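Local coordinates for protein MdcA (Pseudomonas aeruginosa, PDB 5VIT) that serves as the alpha subunit of malonate decarboxylase and probably acts as its acyl-carrier-protein transferase, exchanging malonate for the acetyl group on the carrier thioester, at residues A[241-246]-A[461-466]; A[248-253]-A[277-282]; A[353-358]-A[380-385]; A[484-489]-A[509-514]; A[319-322]-A[328-331]. All blocks are in the same frame, centred on the assembly; numbering follows the deposited sequence.

Contact 1 (A[241-246]-A[461-466]); sequences AMMAIR and HVLTEE
Helix 241-246 runs at 147° to strand 461-464, their axes 8.8 Å apart at closest approach, and A244 and L463 are the nearest pair of backbones, CA to CA 7.3 Å. This is the helix-on-sheet layering of an alpha/beta fold: helix 235-250 packs on a mixed, largely parallel sheet, consistent with the Rossmann-like clan of the family. L463 carries the contact from the sheet. Its CG stands anti to the backbone N (chi1 162°), which sends the forked end of the side chain onto the helix and gives each methyl its own partner. CD2 presses on A244, 3.5 Å from A244 CB, a carbon contact tighter than the usual van der Waals distance. CD1 meets the base of M243, 4.0 Å from M243 CB. V418 and M420 of the neighbouring strand and I248 of the same helix also touch L463, which is buried among these apolar neighbours. T464 faces the other side of the sheet, where its OG1 is hydrogen-bonded to V421 O. In the turn that follows, E465 OE2 takes a hydrogen bond with T423 OG1, and E466 OE2 forms a salt bridge with R86 of the MdcC chain, placing this end of the sheet at a subunit interface. No hydrogen bond joins helix and strand directly. The M243 side chain reaches farther along the strand than A244, bends at chi3 (66°), and brings SD to 4.1 Å from T464 O.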
# COMPACT_ATOMS: atom_id res chain seq x y z
N ALA A 241 -7.11 -4.02 -10.72
CA ALA A 241 -8.47 -3.49 -10.83
C ALA A 241 -9.17 -3.41 -9.47
O ALA A 241 -9.88 -2.44 -9.20
CB ALA A 241 -9.28 -4.34 -11.78
N MET A 242 -8.96 -4.41 -8.61
CA MET A 242 -9.53 -4.40 -7.26
C MET A 242 -8.96 -3.22 -6.46
O MET A 242 -9.70 -2.52 -5.74
CB MET A 242 -9.24 -5.71 -6.52
CG MET A 242 -9.96 -6.95 -7.07
SD MET A 242 -9.30 -8.50 -6.37
CE MET A 242 -10.22 -8.58 -4.83
N MET A 243 -7.65 -3.01 -6.57
CA MET A 243 -7.00 -1.94 -5.81
C MET A 243 -7.39 -0.56 -6.35
O MET A 243 -7.48 0.41 -5.59
CB MET A 243 -5.48 -2.12 -5.82
CG MET A 243 -5.03 -3.50 -5.34
SD MET A 243 -3.23 -3.67 -5.41
CE MET A 243 -2.89 -2.46 -4.16
N ALA A 244 -7.66 -0.46 -7.65
CA ALA A 244 -8.16 0.81 -8.19
C ALA A 244 -9.52 1.16 -7.56
O ALA A 244 -9.77 2.30 -7.12
CB ALA A 244 -8.27 0.75 -9.73
N ILE A 245 -10.41 0.18 -7.51
CA ILE A 245 -11.77 0.43 -7.06
C ILE A 245 -11.77 0.78 -5.57
O ILE A 245 -12.40 1.75 -5.14
CB ILE A 245 -12.67 -0.77 -7.33
CG1 ILE A 245 -12.86 -0.93 -8.85
CG2 ILE A 245 -14.00 -0.63 -6.62
CD1 ILE A 245 -13.55 -2.22 -9.25
N ARG A 246 -11.03 0.00 -4.80
CA ARG A 246 -11.01 0.14 -3.36
C ARG A 246 -10.10 1.27 -2.91
O ARG A 246 -10.51 2.13 -2.13
CB ARG A 246 -10.56 -1.17 -2.72
CG ARG A 246 -10.29 -1.08 -1.25
CD ARG A 246 -11.58 -1.28 -0.45
NE ARG A 246 -11.37 -1.09 0.99
CZ ARG A 246 -12.34 -0.82 1.86
NH1 ARG A 246 -13.61 -0.71 1.48
NH2 ARG A 246 -12.03 -0.68 3.14
N HIS A 461 -1.43 9.03 -8.72
CA HIS A 461 -1.43 7.64 -8.26
C HIS A 461 -0.68 6.76 -9.23
O HIS A 461 -0.98 6.75 -10.43
CB HIS A 461 -2.86 7.06 -8.13
CG HIS A 461 -3.72 7.72 -7.10
ND1 HIS A 461 -4.34 8.94 -7.32
CD2 HIS A 461 -4.11 7.31 -5.87
CE1 HIS A 461 -5.05 9.26 -6.26
NE2 HIS A 461 -4.93 8.29 -5.36
N VAL A 462 0.28 5.99 -8.72
CA VAL A 462 0.84 4.92 -9.52
C VAL A 462 0.30 3.62 -8.97
O VAL A 462 0.45 3.33 -7.78
CB VAL A 462 2.37 4.92 -9.53
CG1 VAL A 462 2.89 3.59 -10.12
CG2 VAL A 462 2.87 6.08 -10.35
N LEU A 463 -0.36 2.86 -9.83
CA LEU A 463 -1.00 1.63 -9.41
C LEU A 463 -0.37 0.48 -10.18
O LEU A 463 -0.31 0.49 -11.41
CB LEU A 463 -2.51 1.68 -9.64
CG LEU A 463 -3.31 0.37 -9.67
CD1 LEU A 463 -3.01 -0.56 -8.49
CD2 LEU A 463 -4.81 0.68 -9.75
N THR A 464 0.06 -0.51 -9.41
CA THR A 464 0.86 -1.62 -9.89
C THR A 464 0.33 -2.92 -9.25
O THR A 464 -0.40 -2.84 -8.29
CB THR A 464 2.33 -1.29 -9.53
OG1 THR A 464 3.04 -0.74 -10.66
CG2 THR A 464 3.01 -2.41 -8.96
N GLU A 465 0.67 -4.11 -9.75
CA GLU A 465 0.28 -5.33 -9.03
C GLU A 465 0.85 -5.40 -7.59
O GLU A 465 0.35 -6.16 -6.77
CB GLU A 465 0.70 -6.59 -9.82
CG GLU A 465 2.15 -7.07 -9.66
CD GLU A 465 3.15 -6.34 -10.57
OE1 GLU A 465 2.79 -5.32 -11.18
OE2 GLU A 465 4.31 -6.80 -10.67
N GLU A 466 1.88 -4.61 -7.30
CA GLU A 466 2.47 -4.49 -5.96
C GLU A 466 1.67 -3.62 -5.00
O GLU A 466 1.65 -3.86 -3.79
CB GLU A 466 3.88 -3.92 -6.07
CG GLU A 466 4.82 -4.76 -6.91
CD GLU A 466 5.43 -5.88 -6.11
OE1 GLU A 466 5.88 -5.63 -4.97
OE2 GLU A 466 5.46 -7.02 -6.60

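Contact 2 (A[248-253]-A[277-282]); sequences IYQRHN and ESLGLK
A water joins Q250 to L279: it donates a hydrogen bond to L279 O at 2.9 Å and accepts one from Q250 NE2 at 3.2 Å. The other end of the amide, OE1, receives a weak hydrogen bond from R246 NH1, one turn earlier in the helix. Both bonds, one of them weak, are consistent with the amide lying with NE2 toward the water and OE1 toward the arginine. The Q250 chain reaches across fully extended, chi1 and chi2 both close to 180°, and crosses L281 at about a right angle. The methyls of L281 spread along the glutamine's length: CD1 is 3.8 Å from Q250 CB, while CD2 sits 3.8 Å from Q250 CD, nearer the amide. L279 adds one methyl to the same site, CD1 at 3.7 Å from Q250 OE1. Both segments are the C-terminal ends of helices, 235-250 and 263-278, and each ends in a Schellman motif. The first closes at N253, whose positive phi follows a wider pi-type turn at 248-250, and the second at G280, whose N bonds E277 O at 2.8 Å. L279 and L281 flank G280, and both direct their first side-chain bond toward the Q250 segment. I245 of the first helix touches both leucines, and W305 packs on L281. Elsewhere in the 248-253 segment, H252 NE2 is hydrogen-bonded to H461 NE2 of strand 461-464, and R251 makes a cation-pi contact with Y470.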
# COMPACT_ATOMS: atom_id res chain seq x y z
N ILE A 248 -8.61 3.65 -4.72
CA ILE A 248 -8.70 4.91 -5.44
C ILE A 248 -10.13 5.45 -5.61
O ILE A 248 -10.45 6.53 -5.13
CB ILE A 248 -8.05 4.79 -6.83
CG1 ILE A 248 -6.61 4.27 -6.69
CG2 ILE A 248 -8.10 6.14 -7.51
CD1 ILE A 248 -5.79 4.27 -8.01
N TYR A 249 -10.99 4.71 -6.30
CA TYR A 249 -12.34 5.19 -6.57
C TYR A 249 -13.08 5.42 -5.26
O TYR A 249 -13.64 6.50 -5.04
CB TYR A 249 -13.12 4.20 -7.44
CG TYR A 249 -12.60 4.04 -8.85
CD1 TYR A 249 -13.23 3.17 -9.75
CD2 TYR A 249 -11.49 4.77 -9.30
CE1 TYR A 249 -12.77 3.01 -11.05
CE2 TYR A 249 -11.03 4.62 -10.61
CZ TYR A 249 -11.67 3.74 -11.47
OH TYR A 249 -11.21 3.58 -12.75
N GLN A 250 -13.08 4.40 -4.39
CA GLN A 250 -13.78 4.50 -3.12
C GLN A 250 -13.08 5.46 -2.18
O GLN A 250 -13.73 6.30 -1.56
CB GLN A 250 -13.92 3.13 -2.44
CG GLN A 250 -14.68 3.18 -1.10
CD GLN A 250 -14.82 1.81 -0.44
OE1 GLN A 250 -14.22 0.83 -0.88
NE2 GLN A 250 -15.62 1.74 0.61
N ARG A 251 -11.75 5.32 -2.08
CA ARG A 251 -10.96 6.18 -1.19
C ARG A 251 -11.23 7.67 -1.40
O ARG A 251 -11.33 8.42 -0.44
CB ARG A 251 -9.46 5.94 -1.38
CG ARG A 251 -8.86 4.95 -0.42
CD ARG A 251 -8.38 5.64 0.84
NE ARG A 251 -7.25 6.52 0.55
CZ ARG A 251 -6.45 7.06 1.47
NH1 ARG A 251 -6.65 6.79 2.76
NH2 ARG A 251 -5.45 7.86 1.09
N HIS A 252 -11.31 8.08 -2.66
CA HIS A 252 -11.43 9.49 -2.96
C HIS A 252 -12.84 9.85 -3.40
O HIS A 252 -13.09 10.97 -3.83
CB HIS A 252 -10.40 9.90 -4.04
CG HIS A 252 -8.98 9.63 -3.64
ND1 HIS A 252 -8.41 10.18 -2.51
CD2 HIS A 252 -8.01 8.87 -4.21
CE1 HIS A 252 -7.16 9.77 -2.40
NE2 HIS A 252 -6.89 8.97 -3.42
N ASN A 253 -13.76 8.90 -3.28
CA ASN A 253 -15.16 9.13 -3.62
C ASN A 253 -15.31 9.65 -5.06
O ASN A 253 -15.85 10.74 -5.30
CB ASN A 253 -15.81 10.11 -2.62
CG ASN A 253 -17.33 10.16 -2.76
OD1 ASN A 253 -17.97 9.17 -3.11
ND2 ASN A 253 -17.92 11.32 -2.47
N GLU A 277 -19.75 -4.37 -6.16
CA GLU A 277 -20.98 -4.73 -5.48
C GLU A 277 -20.70 -5.17 -4.04
O GLU A 277 -21.38 -4.72 -3.11
CB GLU A 277 -21.71 -5.84 -6.26
CG GLU A 277 -23.07 -6.25 -5.70
CD GLU A 277 -24.04 -5.08 -5.59
OE1 GLU A 277 -24.91 -5.13 -4.70
OE2 GLU A 277 -23.93 -4.11 -6.38
N SER A 278 -19.69 -6.01 -3.86
CA SER A 278 -19.31 -6.53 -2.55
C SER A 278 -18.85 -5.42 -1.60
O SER A 278 -18.84 -5.60 -0.38
CB SER A 278 -18.20 -7.59 -2.69
OG SER A 278 -16.91 -7.00 -2.85
N LEU A 279 -18.46 -4.28 -2.15
CA LEU A 279 -18.04 -3.18 -1.31
C LEU A 279 -19.22 -2.27 -1.02
O LEU A 279 -19.12 -1.33 -0.24
CB LEU A 279 -16.89 -2.39 -1.96
CG LEU A 279 -15.56 -3.14 -2.15
CD1 LEU A 279 -14.56 -2.28 -2.92
CD2 LEU A 279 -14.99 -3.56 -0.79
N GLY A 280 -20.35 -2.55 -1.67
CA GLY A 280 -21.57 -1.79 -1.45
C GLY A 280 -21.57 -0.44 -2.13
O GLY A 280 -22.22 0.50 -1.66
N LEU A 281 -20.87 -0.34 -3.25
CA LEU A 281 -20.59 0.97 -3.84
C LEU A 281 -21.49 1.36 -5.01
O LEU A 281 -21.27 2.43 -5.59
CB LEU A 281 -19.13 1.03 -4.30
CG LEU A 281 -18.07 0.93 -3.20
CD1 LEU A 281 -16.66 0.80 -3.80
CD2 LEU A 281 -18.15 2.13 -2.28
N LYS A 282 -22.47 0.53 -5.37
CA LYS A 282 -23.33 0.86 -6.52
C LYS A 282 -24.08 2.16 -6.26
O LYS A 282 -24.65 2.34 -5.19
CB LYS A 282 -24.34 -0.25 -6.83
CG LYS A 282 -25.20 0.07 -8.06
CD LYS A 282 -26.45 -0.80 -8.14
CE LYS A 282 -26.09 -2.28 -8.31
NZ LYS A 282 -27.27 -3.13 -8.62
O HOH W 1 -16.86 -1.03 1.53

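Contact 3 (A[353-358]-A[380-385]); sequences DLFIGA and GGAPNM
F355 packs on the short helix 382-385 through M385 and A382. The phenylalanine belongs to strand 354-357, which lies within the mixed sheet between the parallel strands 256-259 and 416-420, and its side chain leaves the sheet on the face turned toward the helix. The closest approach is to backbone: F355 CB lies 3.1 Å from M385 O, and the ring is set obliquely to that carbonyl. Beside it F355 CD1 touches M385 CB at 3.7 Å, the two side chains crossing at about a right angle. The far tip of the ring reaches the first turn of the helix, F355 CZ standing 4.4 Å from A382 CB. With CG anti to the backbone N (chi1 165°), the ring also leans along its own strand, over G357, where F355 CZ comes to 3.9 Å from G357 CA; the glycine provides the room. In the second shell, M385 O is held by a hydrogen bond from K415 NZ, so the carbonyl against the phenylalanine keeps a polar partner. F355 itself is held in the sheet by backbone bonds to L416 and V418, and I454 and N258 close round its side chain. L354 and I356 leave the opposite face of the strand and meet helix 235-250. M385 turns its end away from F355, and its side chain lies about 3 Å from a bound malonate ion, probably taken from the crystallisation liquor. Bent at chi3, it brings CE back to within 4.3 Å of G381 CA.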
# COMPACT_ATOMS: atom_id res chain seq x y z
N ASP A 353 -13.63 13.66 -12.56
CA ASP A 353 -12.75 13.55 -11.37
C ASP A 353 -11.38 12.93 -11.66
O ASP A 353 -10.40 13.21 -10.96
CB ASP A 353 -13.38 12.67 -10.26
CG ASP A 353 -14.64 13.25 -9.65
OD1 ASP A 353 -14.89 14.44 -9.86
OD2 ASP A 353 -15.39 12.51 -8.97
N LEU A 354 -11.34 12.02 -12.62
CA LEU A 354 -10.20 11.11 -12.68
C LEU A 354 -9.91 10.58 -14.08
O LEU A 354 -10.83 10.32 -14.87
CB LEU A 354 -10.42 9.95 -11.69
CG LEU A 354 -9.54 8.69 -11.72
CD1 LEU A 354 -9.60 7.97 -10.37
CD2 LEU A 354 -9.90 7.70 -12.85
N PHE A 355 -8.63 10.42 -14.39
CA PHE A 355 -8.20 9.64 -15.53
C PHE A 355 -7.39 8.47 -15.03
O PHE A 355 -6.61 8.61 -14.10
CB PHE A 355 -7.35 10.46 -16.51
CG PHE A 355 -6.60 9.63 -17.52
CD1 PHE A 355 -7.24 9.12 -18.63
CD2 PHE A 355 -5.26 9.36 -17.35
CE1 PHE A 355 -6.55 8.36 -19.58
CE2 PHE A 355 -4.56 8.59 -18.27
CZ PHE A 355 -5.21 8.09 -19.39
N ILE A 356 -7.57 7.32 -15.65
CA ILE A 356 -6.73 6.18 -15.32
C ILE A 356 -6.37 5.45 -16.60
O ILE A 356 -7.23 5.14 -17.40
CB ILE A 356 -7.41 5.23 -14.30
CG1 ILE A 356 -6.50 4.04 -13.96
CG2 ILE A 356 -8.77 4.76 -14.80
CD1 ILE A 356 -6.93 3.26 -12.70
N GLY A 357 -5.07 5.22 -16.80
CA GLY A 357 -4.61 4.52 -17.98
C GLY A 357 -3.33 3.74 -17.77
O GLY A 357 -2.68 3.85 -16.73
N ALA A 358 -2.99 2.93 -18.77
CA ALA A 358 -1.74 2.19 -18.78
C ALA A 358 -0.72 2.91 -19.64
O ALA A 358 -1.01 3.95 -20.25
CB ALA A 358 -1.97 0.78 -19.30
N GLY A 380 -2.25 9.97 -28.40
CA GLY A 380 -3.70 9.85 -28.39
C GLY A 380 -4.32 10.81 -27.40
O GLY A 380 -3.90 11.97 -27.31
N GLY A 381 -5.29 10.34 -26.62
CA GLY A 381 -5.99 11.19 -25.67
C GLY A 381 -5.33 11.31 -24.30
O GLY A 381 -5.71 12.15 -23.48
N ALA A 382 -4.31 10.49 -24.06
CA ALA A 382 -3.72 10.43 -22.73
C ALA A 382 -3.17 11.77 -22.21
O ALA A 382 -3.32 12.06 -21.04
CB ALA A 382 -2.63 9.34 -22.68
N PRO A 383 -2.52 12.59 -23.06
CA PRO A 383 -2.07 13.86 -22.47
C PRO A 383 -3.21 14.79 -22.04
O PRO A 383 -3.12 15.45 -21.00
CB PRO A 383 -1.26 14.52 -23.59
CG PRO A 383 -0.85 13.41 -24.46
CD PRO A 383 -1.99 12.42 -24.42
N ASN A 384 -4.26 14.87 -22.85
CA ASN A 384 -5.38 15.73 -22.52
C ASN A 384 -6.05 15.30 -21.21
O ASN A 384 -6.42 16.13 -20.37
CB ASN A 384 -6.41 15.71 -23.63
CG ASN A 384 -7.57 16.62 -23.32
OD1 ASN A 384 -7.38 17.78 -22.96
ND2 ASN A 384 -8.79 16.08 -23.41
N MET A 385 -6.20 14.00 -21.01
CA MET A 385 -6.90 13.57 -19.81
C MET A 385 -6.02 13.20 -18.63
O MET A 385 -6.49 13.24 -17.49
CB MET A 385 -7.84 12.43 -20.17
CG MET A 385 -9.04 13.04 -20.88
SD MET A 385 -10.19 11.91 -21.55
CE MET A 385 -9.19 11.17 -22.84

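Contact 4 (A[484-489]-A[509-514]); sequences IAAVAG and GLIALP
A486 and I511 face each other, each with its first side-chain bond directed at the other segment. A486 closes helix 477-486, and its single methyl settles against the branched side chain of I511: A486 CB is 4.0 Å from I511 CD1 and 4.1 Å from I511 CG2, touching both arms. This fork results from an uncommon torsion. CG1 of I511 lies between the backbone N and the carbonyl carbon (chi1 78°), which leaves CG2 beside the N and turns both arms to the helix end. V487, where the helix gives out, adds a looser touch, its CG1 standing 4.4 Å from I511 CG2. The helix end is wound tightly there, with V487 N bonded to I484 O at 3.1 Å. I511 lies on strand 511-512, the outermost strand of the mixed sheet within this chain, antiparallel to strand 467-469 and paired with it through the backbone of A512 and I468. M505 of helix 502-507 meets both A486 and I511, and that helix ends in a Schellman motif at G509 just before the strand. L510, between the two, turns instead onto E479 and M483. The contact is entirely apolar, with no hydrogen bond across it, so it joins the helix end to the outermost strand by van der Waals contact and burial of apolar surface; directional bonds to the strand come instead from its backbone pairing with strand 467-469.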
# COMPACT_ATOMS: atom_id res chain seq x y z
N ILE A 484 7.50 5.75 -5.84
CA ILE A 484 7.45 4.98 -7.09
C ILE A 484 8.27 3.70 -6.94
O ILE A 484 7.81 2.61 -7.27
CB ILE A 484 7.94 5.82 -8.29
CG1 ILE A 484 6.91 6.92 -8.62
CG2 ILE A 484 8.20 4.93 -9.52
CD1 ILE A 484 7.47 8.14 -9.34
N ALA A 485 9.48 3.84 -6.40
CA ALA A 485 10.34 2.68 -6.21
C ALA A 485 9.68 1.62 -5.30
O ALA A 485 9.82 0.42 -5.54
CB ALA A 485 11.72 3.12 -5.64
N ALA A 486 8.96 2.06 -4.26
CA ALA A 486 8.26 1.13 -3.36
C ALA A 486 7.21 0.25 -4.05
O ALA A 486 6.86 -0.80 -3.55
CB ALA A 486 7.60 1.87 -2.22
N VAL A 487 6.68 0.66 -5.20
CA VAL A 487 5.70 -0.19 -5.86
C VAL A 487 6.17 -0.66 -7.22
O VAL A 487 5.40 -1.21 -7.98
CB VAL A 487 4.33 0.52 -6.03
CG1 VAL A 487 3.83 0.99 -4.68
CG2 VAL A 487 4.43 1.67 -7.01
N ALA A 488 7.45 -0.49 -7.51
CA ALA A 488 7.98 -0.80 -8.84
C ALA A 488 8.50 -2.23 -8.95
O ALA A 488 9.04 -2.63 -9.99
CB ALA A 488 9.08 0.19 -9.21
N GLY A 489 8.33 -3.02 -7.89
CA GLY A 489 8.73 -4.42 -7.88
C GLY A 489 10.23 -4.67 -8.01
O GLY A 489 11.04 -4.01 -7.36
N GLY A 509 0.64 6.17 4.99
CA GLY A 509 -0.30 6.31 3.90
C GLY A 509 0.30 6.74 2.57
O GLY A 509 -0.44 7.12 1.67
N LEU A 510 1.62 6.69 2.45
CA LEU A 510 2.32 7.05 1.20
C LEU A 510 2.07 5.98 0.13
O LEU A 510 1.90 6.28 -1.06
CB LEU A 510 3.82 7.22 1.43
CG LEU A 510 4.24 8.29 2.46
CD1 LEU A 510 5.78 8.47 2.53
CD2 LEU A 510 3.54 9.62 2.14
N ILE A 511 2.05 4.73 0.58
CA ILE A 511 1.68 3.63 -0.29
C ILE A 511 0.65 2.77 0.42
O ILE A 511 0.53 2.80 1.64
CB ILE A 511 2.89 2.76 -0.68
CG1 ILE A 511 3.28 1.82 0.46
CG2 ILE A 511 4.08 3.63 -1.11
CD1 ILE A 511 4.56 1.03 0.21
N ALA A 512 -0.12 2.04 -0.37
CA ALA A 512 -1.01 1.02 0.16
C ALA A 512 -0.71 -0.29 -0.55
O ALA A 512 -0.69 -0.34 -1.78
CB ALA A 512 -2.47 1.41 -0.04
N LEU A 513 -0.45 -1.34 0.21
CA LEU A 513 -0.37 -2.67 -0.39
C LEU A 513 -1.79 -3.19 -0.40
O LEU A 513 -2.64 -2.63 0.30
CB LEU A 513 0.55 -3.60 0.41
CG LEU A 513 2.01 -3.19 0.58
CD1 LEU A 513 2.81 -4.36 1.16
CD2 LEU A 513 2.59 -2.70 -0.72
N PRO A 514 -2.08 -4.24 -1.20
CA PRO A 514 -3.44 -4.80 -1.20
C PRO A 514 -3.97 -5.07 0.21
O PRO A 514 -5.13 -4.76 0.47
CB PRO A 514 -3.31 -6.10 -1.99
CG PRO A 514 -1.83 -6.26 -2.30
CD PRO A 514 -1.20 -4.92 -2.16

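Contact 5 (A[319-322]-A[328-331]); sequences EGYI and VFFT
I322 and F329 make the tight half of this contact, an aliphatic chain laid over an aromatic face. I322 CG1 sits 4.0 Å from the centroid of the F329 ring and only 7° off the ring normal, a CH-pi contact, while the other branch goes to the root of the ring, I322 CG2 being 3.7 Å from F329 CB. The I322 torsion (chi1 -70°) sets CG2 anti to the backbone N and CG1 beside it, so both branches bear on one ring. F329 is covered from its opposite face too, by V328 CG1 at 3.5 Å above the plane and offset toward the rim, which leaves the phenyl sandwiched between the isoleucine and its own neighbour. The chain leaves the short helix 319-323 and the following loop returns to pack on it, beside strand 308-310, outermost in the mixed sheet within this chain. V309 of that strand packs on V328 and F329 and pairs by backbone with V328, and I301 of helix 298-302 meets both F329 and Y321. Y321 touches the F329 ring more lightly, CE2 to F329 CE1 4.3 Å, at an oblique setting; its OH is occupied by a hydrogen bond with E302 OE2. The loose side lies toward T331, a partly exposed residue whose CG2 is 4.3 Å from I322 CG2. F330, between F329 and T331 in sequence, points away from the helix and stays exposed to solvent, its ring meeting H310 edge-to-face.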
# COMPACT_ATOMS: atom_id res chain seq x y z
N GLU A 319 -23.82 -0.18 -31.60
CA GLU A 319 -24.82 0.81 -32.06
C GLU A 319 -26.24 0.45 -31.64
O GLU A 319 -26.95 1.27 -31.05
CB GLU A 319 -24.77 0.98 -33.58
CG GLU A 319 -23.51 1.66 -34.12
CD GLU A 319 -22.26 0.79 -34.04
OE1 GLU A 319 -22.39 -0.43 -33.82
OE2 GLU A 319 -21.14 1.34 -34.18
N GLY A 320 -26.65 -0.78 -31.95
CA GLY A 320 -27.98 -1.25 -31.62
C GLY A 320 -28.24 -1.28 -30.13
O GLY A 320 -29.35 -1.03 -29.67
N TYR A 321 -27.21 -1.61 -29.36
CA TYR A 321 -27.37 -1.67 -27.90
C TYR A 321 -27.53 -0.26 -27.32
O TYR A 321 -28.41 -0.03 -26.48
CB TYR A 321 -26.19 -2.39 -27.25
CG TYR A 321 -26.08 -2.24 -25.74
CD1 TYR A 321 -26.82 -3.06 -24.89
CD2 TYR A 321 -25.23 -1.30 -25.17
CE1 TYR A 321 -26.71 -2.95 -23.52
CE2 TYR A 321 -25.12 -1.17 -23.81
CZ TYR A 321 -25.86 -2.00 -22.99
OH TYR A 321 -25.75 -1.88 -21.62
N ILE A 322 -26.68 0.65 -27.77
CA ILE A 322 -26.77 2.05 -27.38
C ILE A 322 -28.18 2.64 -27.65
O ILE A 322 -28.75 3.36 -26.81
CB ILE A 322 -25.71 2.90 -28.11
CG1 ILE A 322 -24.29 2.55 -27.59
CG2 ILE A 322 -26.02 4.40 -27.96
CD1 ILE A 322 -23.16 3.04 -28.49
N VAL A 328 -29.01 6.46 -20.80
CA VAL A 328 -27.59 6.45 -20.45
C VAL A 328 -26.76 7.21 -21.50
O VAL A 328 -25.91 8.04 -21.16
CB VAL A 328 -27.08 5.00 -20.29
CG1 VAL A 328 -25.57 4.93 -20.36
CG2 VAL A 328 -27.60 4.41 -18.96
N PHE A 329 -27.03 6.96 -22.77
CA PHE A 329 -26.22 7.55 -23.82
C PHE A 329 -26.87 8.81 -24.43
O PHE A 329 -28.06 9.05 -24.25
CB PHE A 329 -25.96 6.51 -24.92
CG PHE A 329 -25.19 5.30 -24.43
CD1 PHE A 329 -25.86 4.21 -23.89
CD2 PHE A 329 -23.80 5.26 -24.51
CE1 PHE A 329 -25.17 3.10 -23.46
CE2 PHE A 329 -23.10 4.14 -24.07
CZ PHE A 329 -23.79 3.06 -23.54
N PHE A 330 -26.06 9.59 -25.16
CA PHE A 330 -26.54 10.74 -25.90
C PHE A 330 -27.01 10.31 -27.30
O PHE A 330 -26.21 9.86 -28.13
CB PHE A 330 -25.46 11.82 -25.98
CG PHE A 330 -25.20 12.50 -24.67
CD1 PHE A 330 -25.66 13.79 -24.44
CD2 PHE A 330 -24.53 11.84 -23.64
CE1 PHE A 330 -25.44 14.42 -23.22
CE2 PHE A 330 -24.31 12.46 -22.43
CZ PHE A 330 -24.77 13.75 -22.22
N THR A 331 -28.31 10.43 -27.54
CA THR A 331 -28.90 9.95 -28.79
C THR A 331 -29.71 11.07 -29.45
O THR A 331 -30.24 11.96 -28.78
CB THR A 331 -29.80 8.71 -28.56
OG1 THR A 331 -30.77 9.00 -27.55
CG2 THR A 331 -28.95 7.49 -28.09

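Overall arrangement
Contacts 1, 2 and 3 gather round helix 235-250: contacts 1 and 2 use it directly, their centres 13 Å apart, and strand 354-357 of contact 3 packs on it through L354 and I356. Contacts 1, 3 and 4 reach the same mixed sheet, from the inner strand 354-357 through 461-464 to the edge strand 511-512; the centres of contacts 1 and 4 are 10 Å apart, and their atoms touch. Contact 5 stands apart, 23 Å from contact 3 and 39 Å from contact 4 between centres. In sequence, contacts 2, 5 and 3 follow one another inside the long loop closed by contact 1, and contact 4 comes after it. One sheet thus gathers distant parts of the chain.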